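Local coordinates for protein putative glucoamylase (PDB 4QT9) that is probably a glycoside hydrolase of the glucoamylase type, built as an alpha/alpha toroid and likely to cleave glucose-containing oligo- or polysaccharides, at residues D22-T27 and V358-Y363; S44-E49 and H114-D119; D174-R179 and G222-V227; H242-I247 and G255-P260; S319-G324 and D334-I339. All blocks are in the same frame, centred on the assembly; numbering follows the deposited sequence.

In the fold
The five contacts are spread round the alpha/alpha toroid of a single chain, with contact centres about 16 to 22 Å from the centre of the chain. Interaction 1 spans the chain, pairing helix 21-37 near the N-terminus with the late helix 352-364; the other four fall between its segments in sequence, one after another. Interaction 2 sets a loop against strand 115-117, and interaction 3 joins the turn after helix 157-172 to the start of helix 225-232. Interactions 4 and 5 each pack a two-stranded hairpin against a following loop, with centres about 19 Å apart. Interactions 1 and 3 lie farthest apart, about 42 Å between centres. Interaction 1 thus joins early and late helices, while the others fasten loops and hairpins at separate places.

Interaction 1 (D22-T27 and V358-Y363); sequences DALMDT and VMRHLY
Leu24 of helix 21-37 carries most of the apolar packing against helix 352-364, its branches divided among three residues of the other helix. Leu24 CG lies 3.8 Å from SE of Met359, a selenomethionine, the two side chains running antiparallel alongside each other. With CG anti to the backbone N (chi1 167°), the leucine reaches across to the facing backbone, where Leu24 CD2 sits 3.7 Å from CA of Arg360. The other methyl, Leu24 CD1, meets the root of the tyrosine side chain, 3.7 Å from Tyr363 CG. Met25, also a selenomethionine, lies roughly perpendicular to Met359 and brings its CG to 3.9 Å from SE of that residue. Farther along, Thr27 turns its methyl CG2 to CE1 of Tyr363 at 4.1 Å.

Arg360 makes a polar margin of the contact. CD2 of Leu24 stands over the centre of one face of the Arg360 guanidinium, 4.1 Å above the plane, while Arg360 forms a salt bridge with Asp21. Within its own helix, Thr27 OG1 donates to Ala23 O at 3.1 Å, which leaves its methyl turned to the tyrosine.

The short helical segments cross at 66° with axes 10.7 Å apart. Helix 392-406 closes the buried side through Tyr405 and Ile402, Leu345 of helix 341-345 touches Met359, and Phe370 meets Tyr363 edge-to-face.

Interaction 2 (S44-E49 and H114-D119); sequences SGLAPE and HWWYGD
His114 brings its ring edge to within 3.8 Å of the Glu49 carboxylate (His114 NE2 to Glu49 OE1), while Phe126 stacks on the same imidazole. Trp115 makes the one hydrogen bond across the contact: NE1 donates to Glu49 OE1 at 2.6 Å, nearly straight at 173°. The oxygen lies in the indole plane and is met on its anti side, tilted out of the carboxylate plane, with the carboxylate and ring planes 63° apart. Glu49 CG, anti to the backbone N (chi1 175°), lies 3.6 Å from Trp115 NE1, and the bend at chi2 turns the carboxylate to the N-H. This short bond would tend to fix the rotation of the buried carboxylate. Trp116 turns to the other end of the loop, where its CZ3 meets Leu46 CD1 loosely at 4.4 Å; its NE1 is bonded to Asp106 O. Just past the strand, Gly118 lies beside Ser44, whose CB is 3.8 Å from the glycine O. Ser44 OG accepts from Leu46 N at 3.0 Å and is also bonded to Glu41. This is a loop laid along a three-stranded antiparallel sheet, shaped by an ST turn at Ser44 and tied on by backbone bonds to strand 64-66 and the buried Trp115-Glu49 bond.

Interaction 3 (D174-R179 and G222-V227); sequences DWDWYR and GVPAAV
Arg179 lies against the loop that leads into helix 225-232, touching Val223, Pro224 and, in the first turn, Val227. Pro224 covers one face of the guanidinium, its CD 3.4 Å above the plane and offset toward the rim. The arginine chain is extended at chi2 (169°) and bends at chi3 (64°), which turns the flat group against the proline. Val227 CG2 approaches Arg179 NE at 3.3 Å, and Val223 CG1 packs on Arg179 CD at 3.9 Å. In the next shell, Arg179 NH1 forms a salt bridge with Asp176 OD1 at 2.9 Å; the acceptor lies in the guanidinium plane and is met on its syn side, somewhat out of the carboxylate plane. Gln183 O takes the NE proton, so two nitrogens are held. A leucine in place of Arg179 would probably leave Asp176 without this countercharge, Gln183 O without its donor and Pro224 without the flat group against it. Helix 209-217 backs the contact through Ala215, and helix 135-152 receives the Trp175 indole.

Interaction 4 (H242-I247 and G255-P260); sequences HKVEGI and GTEAGP
A beta hairpin, strands 239-244 and 247-251 joined by a type I' turn from Val244 to Ile247, is tied here to the loop that follows it. The tie is a side-chain to backbone hydrogen bond: His242 NE2 donates to Glu257 O at 2.7 Å, almost straight at 171°. The acceptor lies in the imidazole plane, and the donor in turn sits in the carbonyl plane on a lone pair. CG of His242 falls between the backbone N and carbonyl carbon (chi1 60°), which aims the ring at the loop, and ND1 is bonded to Ser240 O, so both ring nitrogens are engaged and the rotation is fixed. A phenylalanine here would probably leave Glu257 O without its donor and Ser240 O without its partner, with the ring freer to turn and the loop less firmly tied to the strand. Thr256 supports the loop from within, its OG1 accepting from Ala258 N at 3.3 Å in an ST turn. Val294 of helix 284-301 touches Val244, and Leu249 of the partner strand lies against both Val244 and Ala258. Val244 adds the apolar part with its two methyls: Val244 CG1 stands 4.2 Å from Ala258 CB, and Val244 CG2 lies 3.8 Å from Glu257 CB.

Interaction 5 (S319-G324 and D334-I339); sequences SYSVDG and DDKGVI
The methyls of Val338 pack mostly on polar atoms of a strand, a carbonyl and serine hydroxyls, and no hydrogen bond joins the two segments. The strand belongs to a beta hairpin, 318-321 with 324-327, whose type I turn runs from Ser321 to Gly324 and is closed by paired backbone bonds between those two residues. The loop 334-339 returns alongside this hairpin before helix 341-345.

Val338 holds CG1 anti to its backbone N (chi1 172°), a rotamer that points CG1 to the Tyr320 carbonyl and CG2 to Ser321 and Val322. Val338 CG1 lies 3.8 Å from Tyr320 O, with OG of Ser319 farther off at 4.3 Å. The Ser319 hydroxyl is bonded to Ser340, which ties the strand to the residue just beyond the loop segment. Ser321 OG, bonded to His328 NE2, is flanked by carbon on the loop side, and Lys336 CB approaches it at 4.0 Å before that side chain turns away. Inside the loop, Asp335 OD1 accepts from Gly337 N at 3.2 Å, from above the carboxylate plane, an Asx turn just before Val338. The other methyl of Val338, CG2, lies 3.8 Å from Ser321 OG and makes the apolar contact of the pair, the valine crossing Val322 obliquely with 3.7 Å between the two CG2 atoms.

Interaction 1 (D22-T27 and V358-Y363)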
# COMPACT_ATOMS: atom_id res chain seq x y z
N ASP A 22 -11.94 16.79 12.49
CA ASP A 22 -10.53 17.17 12.45
C ASP A 22 -9.79 16.60 13.66
O ASP A 22 -8.76 15.94 13.48
CB ASP A 22 -10.37 18.70 12.38
CG ASP A 22 -9.80 19.13 11.04
OD1 ASP A 22 -8.54 19.13 10.90
OD2 ASP A 22 -10.59 19.41 10.12
N ALA A 23 -10.37 16.76 14.86
CA ALA A 23 -9.84 16.24 16.12
C ALA A 23 -9.69 14.70 16.07
O ALA A 23 -8.66 14.18 16.50
CB ALA A 23 -10.77 16.63 17.26
N LEU A 24 -10.71 13.99 15.57
CA LEU A 24 -10.71 12.54 15.45
C LEU A 24 -9.62 12.08 14.48
O LEU A 24 -8.88 11.14 14.77
CB LEU A 24 -12.10 12.06 14.98
CG LEU A 24 -12.26 10.60 14.50
CD1 LEU A 24 -12.02 9.62 15.63
CD2 LEU A 24 -13.65 10.38 13.91
N MSE A 25 -9.51 12.76 13.32
CA MSE A 25 -8.49 12.42 12.34
C MSE A 25 -7.09 12.64 12.90
O MSE A 25 -6.22 11.80 12.69
CB MSE A 25 -8.68 13.22 11.05
CG MSE A 25 -9.89 12.74 10.23
SE MSE A 25 -9.92 13.62 8.51
CE MSE A 25 -10.37 15.46 9.05
N ASP A 26 -6.89 13.73 13.66
CA ASP A 26 -5.60 14.05 14.29
C ASP A 26 -5.14 12.91 15.22
O ASP A 26 -4.00 12.45 15.10
CB ASP A 26 -5.69 15.37 15.07
CG ASP A 26 -5.05 16.55 14.35
OD1 ASP A 26 -3.86 16.44 13.94
OD2 ASP A 26 -5.73 17.60 14.21
N THR A 27 -6.04 12.44 16.11
CA THR A 27 -5.78 11.32 17.03
C THR A 27 -5.44 10.02 16.27
O THR A 27 -4.47 9.37 16.62
CB THR A 27 -7.00 11.10 17.95
OG1 THR A 27 -7.29 12.32 18.62
CG2 THR A 27 -6.78 9.97 18.96
N VAL A 358 -17.46 5.45 9.71
CA VAL A 358 -16.88 4.22 10.24
C VAL A 358 -15.77 4.59 11.24
O VAL A 358 -15.71 3.98 12.32
CB VAL A 358 -16.38 3.32 9.09
CG1 VAL A 358 -15.62 2.10 9.61
CG2 VAL A 358 -17.56 2.88 8.24
N MSE A 359 -14.96 5.62 10.92
CA MSE A 359 -13.88 6.07 11.80
C MSE A 359 -14.42 6.49 13.17
O MSE A 359 -13.88 6.10 14.19
CB MSE A 359 -13.08 7.21 11.18
CG MSE A 359 -11.77 7.48 11.92
SE MSE A 359 -10.88 9.09 11.26
CE MSE A 359 -10.74 8.68 9.43
N ARG A 360 -15.50 7.30 13.17
CA ARG A 360 -16.19 7.79 14.37
C ARG A 360 -16.76 6.62 15.20
O ARG A 360 -16.59 6.59 16.44
CB ARG A 360 -17.30 8.79 13.93
CG ARG A 360 -18.39 9.15 14.94
CD ARG A 360 -18.05 10.37 15.78
NE ARG A 360 -17.70 11.54 14.98
CZ ARG A 360 -16.83 12.47 15.35
NH1 ARG A 360 -16.21 12.37 16.52
NH2 ARG A 360 -16.57 13.50 14.56
N HIS A 361 -17.40 5.63 14.50
CA HIS A 361 -18.00 4.43 15.12
C HIS A 361 -16.93 3.51 15.71
O HIS A 361 -17.09 3.07 16.85
CB HIS A 361 -18.85 3.67 14.09
CG HIS A 361 -19.49 2.41 14.61
ND1 HIS A 361 -20.64 2.45 15.36
CD2 HIS A 361 -19.12 1.12 14.44
CE1 HIS A 361 -20.92 1.19 15.65
NE2 HIS A 361 -20.04 0.36 15.11
N LEU A 362 -15.83 3.24 14.94
CA LEU A 362 -14.74 2.37 15.41
C LEU A 362 -14.05 2.99 16.63
O LEU A 362 -13.84 2.30 17.63
CB LEU A 362 -13.72 2.07 14.30
CG LEU A 362 -14.23 1.28 13.10
CD1 LEU A 362 -13.15 1.14 12.05
CD2 LEU A 362 -14.81 -0.06 13.52
N TYR A 363 -13.78 4.31 16.60
CA TYR A 363 -13.21 5.03 17.74
C TYR A 363 -14.11 4.89 18.98
O TYR A 363 -13.61 4.64 20.07
CB TYR A 363 -13.02 6.51 17.38
CG TYR A 363 -12.29 7.29 18.44
CD1 TYR A 363 -10.90 7.21 18.56
CD2 TYR A 363 -12.98 8.08 19.36
CE1 TYR A 363 -10.22 7.88 19.58
CE2 TYR A 363 -12.31 8.76 20.38
CZ TYR A 363 -10.93 8.65 20.49
OH TYR A 363 -10.28 9.34 21.48

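Interaction 2 (S44-E49 and H114-D119)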
# COMPACT_ATOMS: atom_id res chain seq x y z
N SER A 44 17.12 -1.20 11.35
CA SER A 44 16.71 -0.68 10.05
C SER A 44 15.91 0.62 10.11
O SER A 44 15.90 1.36 9.13
CB SER A 44 15.86 -1.73 9.34
OG SER A 44 14.63 -1.94 10.01
N GLY A 45 15.16 0.83 11.19
CA GLY A 45 14.24 1.96 11.30
C GLY A 45 12.98 1.69 10.50
O GLY A 45 12.06 2.53 10.42
N LEU A 46 12.91 0.48 9.90
CA LEU A 46 11.82 0.06 9.03
C LEU A 46 10.72 -0.69 9.74
O LEU A 46 10.84 -1.08 10.91
CB LEU A 46 12.33 -0.76 7.83
CG LEU A 46 13.11 0.05 6.82
CD1 LEU A 46 13.73 -0.83 5.82
CD2 LEU A 46 12.23 1.07 6.14
N ALA A 47 9.60 -0.82 9.03
CA ALA A 47 8.36 -1.40 9.46
C ALA A 47 8.43 -2.92 9.55
O ALA A 47 8.67 -3.58 8.54
CB ALA A 47 7.25 -1.00 8.48
N PRO A 48 8.16 -3.49 10.74
CA PRO A 48 8.06 -4.96 10.81
C PRO A 48 6.78 -5.41 10.11
O PRO A 48 5.82 -4.63 10.06
CB PRO A 48 7.99 -5.24 12.33
CG PRO A 48 7.43 -4.00 12.93
CD PRO A 48 7.81 -2.84 12.03
N GLU A 49 6.74 -6.64 9.57
CA GLU A 49 5.56 -7.18 8.90
C GLU A 49 4.33 -7.02 9.84
O GLU A 49 3.29 -6.53 9.41
CB GLU A 49 5.80 -8.67 8.54
CG GLU A 49 4.60 -9.39 7.94
CD GLU A 49 4.08 -8.84 6.62
OE1 GLU A 49 4.90 -8.65 5.69
OE2 GLU A 49 2.86 -8.61 6.52
N HIS A 114 10.37 -9.50 -0.59
CA HIS A 114 9.19 -9.22 0.26
C HIS A 114 9.63 -8.90 1.71
O HIS A 114 9.20 -7.91 2.29
CB HIS A 114 8.23 -10.41 0.29
CG HIS A 114 6.88 -10.10 0.84
ND1 HIS A 114 5.74 -10.48 0.18
CD2 HIS A 114 6.52 -9.43 1.96
CE1 HIS A 114 4.73 -10.04 0.90
NE2 HIS A 114 5.15 -9.41 1.99
N TRP A 115 10.52 -9.73 2.25
CA TRP A 115 11.01 -9.61 3.63
C TRP A 115 12.51 -9.69 3.78
O TRP A 115 13.17 -10.41 3.04
CB TRP A 115 10.48 -10.80 4.45
CG TRP A 115 9.01 -10.85 4.76
CD1 TRP A 115 8.18 -9.78 4.97
CD2 TRP A 115 8.27 -12.02 5.13
NE1 TRP A 115 6.95 -10.22 5.39
CE2 TRP A 115 6.97 -11.59 5.51
CE3 TRP A 115 8.58 -13.40 5.20
CZ2 TRP A 115 5.97 -12.49 5.92
CZ3 TRP A 115 7.60 -14.28 5.65
CH2 TRP A 115 6.32 -13.83 5.99
N TRP A 116 13.03 -9.03 4.82
CA TRP A 116 14.38 -9.18 5.37
C TRP A 116 14.29 -9.35 6.86
O TRP A 116 13.32 -8.91 7.50
CB TRP A 116 15.32 -7.98 5.14
CG TRP A 116 15.39 -7.33 3.80
CD1 TRP A 116 16.32 -7.56 2.83
CD2 TRP A 116 14.69 -6.15 3.41
NE1 TRP A 116 16.17 -6.66 1.80
CE2 TRP A 116 15.18 -5.77 2.14
CE3 TRP A 116 13.62 -5.42 3.97
CZ2 TRP A 116 14.69 -4.66 1.46
CZ3 TRP A 116 13.12 -4.33 3.27
CH2 TRP A 116 13.67 -3.95 2.04
N TYR A 117 15.37 -9.84 7.44
CA TYR A 117 15.61 -9.80 8.87
C TYR A 117 16.20 -8.41 9.06
O TYR A 117 17.19 -8.09 8.39
CB TYR A 117 16.56 -10.93 9.30
CG TYR A 117 16.00 -12.31 9.05
CD1 TYR A 117 15.10 -12.89 9.93
CD2 TYR A 117 16.44 -13.06 7.96
CE1 TYR A 117 14.60 -14.18 9.71
CE2 TYR A 117 15.96 -14.35 7.74
CZ TYR A 117 15.04 -14.91 8.61
OH TYR A 117 14.58 -16.19 8.40
N GLY A 118 15.50 -7.57 9.82
CA GLY A 118 15.86 -6.16 10.03
C GLY A 118 17.22 -5.89 10.65
O GLY A 118 17.79 -4.81 10.44
N ASP A 119 17.76 -6.87 11.38
CA ASP A 119 19.05 -6.73 12.04
C ASP A 119 20.23 -7.07 11.13
O ASP A 119 21.33 -6.59 11.40
CB ASP A 119 19.13 -7.58 13.33
CG ASP A 119 18.60 -9.01 13.25
OD1 ASP A 119 18.38 -9.51 12.13
OD2 ASP A 119 18.39 -9.62 14.32

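Interaction 3 (D174-R179 and G222-V227)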
# COMPACT_ATOMS: atom_id res chain seq x y z
N ASP A 174 16.40 -2.62 -11.53
CA ASP A 174 16.36 -3.07 -12.93
C ASP A 174 14.97 -3.65 -13.27
O ASP A 174 14.80 -4.88 -13.31
CB ASP A 174 17.49 -4.07 -13.25
CG ASP A 174 17.69 -4.37 -14.74
OD1 ASP A 174 16.81 -4.02 -15.56
OD2 ASP A 174 18.73 -4.95 -15.09
N TRP A 175 13.98 -2.75 -13.51
CA TRP A 175 12.60 -3.18 -13.83
C TRP A 175 12.59 -4.05 -15.10
O TRP A 175 11.89 -5.06 -15.16
CB TRP A 175 11.65 -1.98 -14.01
CG TRP A 175 11.73 -0.97 -12.91
CD1 TRP A 175 12.56 0.12 -12.85
CD2 TRP A 175 11.01 -1.00 -11.66
NE1 TRP A 175 12.36 0.80 -11.67
CE2 TRP A 175 11.41 0.14 -10.92
CE3 TRP A 175 10.01 -1.84 -11.13
CZ2 TRP A 175 10.89 0.42 -9.64
CZ3 TRP A 175 9.50 -1.56 -9.86
CH2 TRP A 175 9.91 -0.43 -9.15
N ASP A 176 13.42 -3.66 -16.09
CA ASP A 176 13.50 -4.32 -17.39
C ASP A 176 13.92 -5.79 -17.25
O ASP A 176 13.46 -6.61 -18.03
CB ASP A 176 14.44 -3.55 -18.32
CG ASP A 176 14.50 -4.13 -19.72
OD1 ASP A 176 13.63 -3.75 -20.55
OD2 ASP A 176 15.42 -4.93 -19.98
N TRP A 177 14.76 -6.12 -16.28
CA TRP A 177 15.15 -7.52 -16.04
C TRP A 177 13.92 -8.41 -15.83
O TRP A 177 13.90 -9.55 -16.29
CB TRP A 177 16.08 -7.63 -14.81
CG TRP A 177 16.36 -9.05 -14.41
CD1 TRP A 177 15.67 -9.78 -13.49
CD2 TRP A 177 17.24 -9.96 -15.08
NE1 TRP A 177 16.13 -11.08 -13.49
CE2 TRP A 177 17.11 -11.21 -14.44
CE3 TRP A 177 18.19 -9.82 -16.11
CZ2 TRP A 177 17.88 -12.32 -14.80
CZ3 TRP A 177 18.97 -10.92 -16.46
CH2 TRP A 177 18.80 -12.16 -15.82
N TYR A 178 12.92 -7.91 -15.11
CA TYR A 178 11.72 -8.64 -14.72
C TYR A 178 10.74 -8.85 -15.89
O TYR A 178 9.67 -9.39 -15.69
CB TYR A 178 11.09 -7.96 -13.51
CG TYR A 178 11.88 -8.22 -12.24
CD1 TYR A 178 13.08 -7.55 -11.99
CD2 TYR A 178 11.46 -9.17 -11.31
CE1 TYR A 178 13.85 -7.85 -10.86
CE2 TYR A 178 12.22 -9.46 -10.17
CZ TYR A 178 13.44 -8.82 -9.98
OH TYR A 178 14.20 -9.08 -8.86
N ARG A 179 11.15 -8.51 -17.14
CA ARG A 179 10.39 -8.81 -18.34
C ARG A 179 10.76 -10.21 -18.81
O ARG A 179 10.26 -10.65 -19.86
CB ARG A 179 10.68 -7.79 -19.46
CG ARG A 179 10.22 -6.36 -19.22
CD ARG A 179 10.82 -5.47 -20.31
NE ARG A 179 10.33 -5.82 -21.65
CZ ARG A 179 10.93 -5.45 -22.78
NH1 ARG A 179 12.05 -4.75 -22.75
NH2 ARG A 179 10.41 -5.80 -23.95
N GLY A 222 14.11 1.61 -17.58
CA GLY A 222 12.71 1.78 -17.96
C GLY A 222 12.26 0.77 -19.00
O GLY A 222 13.06 0.29 -19.81
N VAL A 223 10.98 0.41 -18.96
CA VAL A 223 10.46 -0.57 -19.89
C VAL A 223 9.72 0.10 -21.06
O VAL A 223 9.18 1.21 -20.88
CB VAL A 223 9.55 -1.61 -19.17
CG1 VAL A 223 10.30 -2.32 -18.05
CG2 VAL A 223 8.26 -0.97 -18.65
N PRO A 224 9.63 -0.57 -22.24
CA PRO A 224 8.81 -0.01 -23.35
C PRO A 224 7.33 0.12 -22.96
O PRO A 224 6.87 -0.64 -22.12
CB PRO A 224 8.95 -1.04 -24.47
CG PRO A 224 10.04 -1.95 -24.07
CD PRO A 224 10.21 -1.88 -22.60
N ALA A 225 6.56 1.03 -23.61
CA ALA A 225 5.13 1.19 -23.34
C ALA A 225 4.36 -0.08 -23.63
O ALA A 225 3.36 -0.35 -22.95
CB ALA A 225 4.54 2.34 -24.13
N ALA A 226 4.85 -0.91 -24.58
CA ALA A 226 4.22 -2.19 -24.95
C ALA A 226 4.07 -3.12 -23.73
O ALA A 226 3.11 -3.89 -23.65
CB ALA A 226 5.03 -2.88 -26.04
N VAL A 227 4.98 -3.02 -22.77
CA VAL A 227 4.95 -3.81 -21.53
C VAL A 227 3.65 -3.51 -20.77
O VAL A 227 3.00 -4.45 -20.31
CB VAL A 227 6.22 -3.60 -20.67
CG1 VAL A 227 6.08 -4.22 -19.28
CG2 VAL A 227 7.44 -4.16 -21.39

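Interaction 4 (H242-I247 and G255-P260)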
# COMPACT_ATOMS: atom_id res chain seq x y z
N HIS A 242 -19.19 -4.16 -15.82
CA HIS A 242 -20.16 -5.06 -15.18
C HIS A 242 -20.68 -4.41 -13.89
O HIS A 242 -20.05 -3.50 -13.35
CB HIS A 242 -19.53 -6.45 -14.88
CG HIS A 242 -18.35 -6.38 -13.98
ND1 HIS A 242 -17.15 -5.82 -14.40
CD2 HIS A 242 -18.23 -6.74 -12.68
CE1 HIS A 242 -16.34 -5.88 -13.36
NE2 HIS A 242 -16.94 -6.44 -12.31
N LYS A 243 -21.82 -4.89 -13.42
CA LYS A 243 -22.46 -4.38 -12.22
C LYS A 243 -22.24 -5.33 -11.05
O LYS A 243 -22.26 -6.55 -11.22
CB LYS A 243 -23.96 -4.17 -12.45
CG LYS A 243 -24.27 -3.10 -13.50
CD LYS A 243 -24.57 -1.73 -12.89
CE LYS A 243 -26.00 -1.55 -12.45
NZ LYS A 243 -26.93 -1.38 -13.60
N VAL A 244 -21.97 -4.76 -9.88
CA VAL A 244 -21.78 -5.47 -8.62
C VAL A 244 -22.54 -4.66 -7.58
O VAL A 244 -22.32 -3.45 -7.49
CB VAL A 244 -20.29 -5.69 -8.19
CG1 VAL A 244 -20.21 -6.60 -6.95
CG2 VAL A 244 -19.44 -6.27 -9.32
N GLU A 245 -23.49 -5.29 -6.85
CA GLU A 245 -24.32 -4.64 -5.82
C GLU A 245 -25.08 -3.42 -6.42
O GLU A 245 -25.29 -2.41 -5.73
CB GLU A 245 -23.45 -4.21 -4.59
CG GLU A 245 -22.75 -5.33 -3.81
CD GLU A 245 -23.63 -6.36 -3.12
OE1 GLU A 245 -24.60 -5.96 -2.43
OE2 GLU A 245 -23.33 -7.57 -3.26
N GLY A 246 -25.45 -3.51 -7.70
CA GLY A 246 -26.16 -2.47 -8.45
C GLY A 246 -25.28 -1.30 -8.84
O GLY A 246 -25.79 -0.28 -9.32
N ILE A 247 -23.94 -1.42 -8.66
CA ILE A 247 -22.96 -0.37 -8.94
C ILE A 247 -22.11 -0.78 -10.13
O ILE A 247 -21.68 -1.93 -10.23
CB ILE A 247 -22.10 -0.04 -7.67
CG1 ILE A 247 -23.01 0.46 -6.53
CG2 ILE A 247 -20.99 0.99 -7.97
CD1 ILE A 247 -22.57 0.16 -5.16
N GLY A 255 -9.72 -12.49 -11.34
CA GLY A 255 -10.34 -13.61 -10.63
C GLY A 255 -11.49 -13.29 -9.69
O GLY A 255 -11.78 -14.08 -8.79
N THR A 256 -12.17 -12.14 -9.90
CA THR A 256 -13.27 -11.67 -9.06
C THR A 256 -14.12 -10.60 -9.78
O THR A 256 -13.68 -10.01 -10.77
CB THR A 256 -12.71 -11.14 -7.72
OG1 THR A 256 -13.79 -10.71 -6.90
CG2 THR A 256 -11.68 -10.01 -7.89
N GLU A 257 -15.38 -10.39 -9.30
CA GLU A 257 -16.25 -9.34 -9.83
C GLU A 257 -15.85 -7.99 -9.19
O GLU A 257 -16.07 -6.94 -9.78
CB GLU A 257 -17.75 -9.64 -9.57
CG GLU A 257 -18.43 -10.61 -10.52
CD GLU A 257 -19.95 -10.45 -10.61
OE1 GLU A 257 -20.69 -11.08 -9.80
OE2 GLU A 257 -20.39 -9.59 -11.40
N ALA A 258 -15.29 -8.03 -7.97
CA ALA A 258 -14.87 -6.85 -7.19
C ALA A 258 -13.85 -7.27 -6.13
O ALA A 258 -14.16 -8.04 -5.22
CB ALA A 258 -16.08 -6.16 -6.55
N GLY A 259 -12.64 -6.79 -6.26
CA GLY A 259 -11.58 -7.20 -5.34
C GLY A 259 -11.67 -6.65 -3.93
O GLY A 259 -12.52 -5.80 -3.62
N PRO A 260 -10.72 -7.09 -3.07
CA PRO A 260 -10.62 -6.53 -1.71
C PRO A 260 -10.31 -5.04 -1.83
O PRO A 260 -9.65 -4.61 -2.81
CB PRO A 260 -9.50 -7.34 -1.06
CG PRO A 260 -8.70 -7.85 -2.18
CD PRO A 260 -9.64 -8.07 -3.32

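Interaction 5 (S319-G324 and D334-I339)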
# COMPACT_ATOMS: atom_id res chain seq x y z
N SER A 319 -6.63 -9.31 5.50
CA SER A 319 -6.14 -9.04 6.86
C SER A 319 -6.17 -10.30 7.69
O SER A 319 -6.66 -11.33 7.23
CB SER A 319 -7.02 -7.97 7.54
OG SER A 319 -8.35 -8.43 7.74
N TYR A 320 -5.70 -10.20 8.94
CA TYR A 320 -5.89 -11.29 9.89
C TYR A 320 -7.33 -11.66 9.90
O TYR A 320 -8.21 -10.80 9.70
CB TYR A 320 -5.46 -10.87 11.30
CG TYR A 320 -3.96 -10.86 11.51
CD1 TYR A 320 -3.18 -11.97 11.17
CD2 TYR A 320 -3.33 -9.79 12.16
CE1 TYR A 320 -1.80 -11.98 11.40
CE2 TYR A 320 -1.96 -9.81 12.43
CZ TYR A 320 -1.20 -10.92 12.06
OH TYR A 320 0.14 -10.96 12.34
N SER A 321 -7.61 -12.95 10.11
CA SER A 321 -8.98 -13.42 10.17
C SER A 321 -9.14 -14.34 11.37
O SER A 321 -8.12 -14.74 11.95
CB SER A 321 -9.36 -14.13 8.88
OG SER A 321 -10.76 -14.34 8.77
N VAL A 322 -10.40 -14.66 11.75
CA VAL A 322 -10.72 -15.53 12.89
C VAL A 322 -9.87 -16.83 12.84
O VAL A 322 -9.27 -17.19 13.85
CB VAL A 322 -12.23 -15.85 12.99
CG1 VAL A 322 -12.56 -16.55 14.31
CG2 VAL A 322 -13.08 -14.59 12.84
N ASP A 323 -9.77 -17.48 11.68
CA ASP A 323 -8.99 -18.72 11.54
C ASP A 323 -7.59 -18.52 10.91
O ASP A 323 -7.03 -19.48 10.39
CB ASP A 323 -9.79 -19.77 10.75
CG ASP A 323 -10.96 -20.37 11.51
OD1 ASP A 323 -10.90 -20.43 12.77
OD2 ASP A 323 -11.94 -20.82 10.85
N GLY A 324 -7.02 -17.31 11.03
CA GLY A 324 -5.69 -17.01 10.51
C GLY A 324 -5.50 -15.70 9.77
O GLY A 324 -5.27 -14.65 10.37
N ASP A 334 -15.86 -14.98 0.36
CA ASP A 334 -14.69 -14.37 1.00
C ASP A 334 -15.05 -13.64 2.30
O ASP A 334 -14.16 -13.39 3.13
CB ASP A 334 -13.99 -13.41 0.02
CG ASP A 334 -13.51 -14.05 -1.29
OD1 ASP A 334 -13.12 -15.25 -1.26
OD2 ASP A 334 -13.48 -13.34 -2.31
N ASP A 335 -16.35 -13.33 2.50
CA ASP A 335 -16.84 -12.68 3.70
C ASP A 335 -16.81 -13.66 4.88
O ASP A 335 -17.42 -14.72 4.79
CB ASP A 335 -18.25 -12.11 3.47
CG ASP A 335 -18.93 -11.49 4.68
OD1 ASP A 335 -18.21 -11.07 5.63
OD2 ASP A 335 -20.18 -11.39 4.66
N LYS A 336 -16.08 -13.32 5.95
CA LYS A 336 -15.94 -14.20 7.12
C LYS A 336 -16.44 -13.55 8.40
O LYS A 336 -16.21 -14.09 9.48
CB LYS A 336 -14.46 -14.63 7.32
CG LYS A 336 -13.81 -15.32 6.12
CD LYS A 336 -14.28 -16.76 5.94
CE LYS A 336 -13.33 -17.57 5.10
NZ LYS A 336 -13.48 -17.28 3.65
N GLY A 337 -17.12 -12.41 8.28
CA GLY A 337 -17.63 -11.68 9.44
C GLY A 337 -16.60 -10.78 10.06
O GLY A 337 -16.76 -10.31 11.19
N VAL A 338 -15.54 -10.52 9.31
CA VAL A 338 -14.40 -9.75 9.78
C VAL A 338 -14.35 -8.38 9.10
O VAL A 338 -14.33 -8.30 7.87
CB VAL A 338 -13.09 -10.55 9.57
CG1 VAL A 338 -11.88 -9.70 9.88
CG2 VAL A 338 -13.08 -11.84 10.39
N ILE A 339 -14.32 -7.32 9.93
CA ILE A 339 -14.18 -5.93 9.47
C ILE A 339 -12.73 -5.58 9.69
O ILE A 339 -12.18 -5.95 10.71
CB ILE A 339 -15.17 -4.94 10.20
CG1 ILE A 339 -16.67 -5.25 9.89
CG2 ILE A 339 -14.83 -3.46 9.94
CD1 ILE A 339 -17.17 -5.15 8.35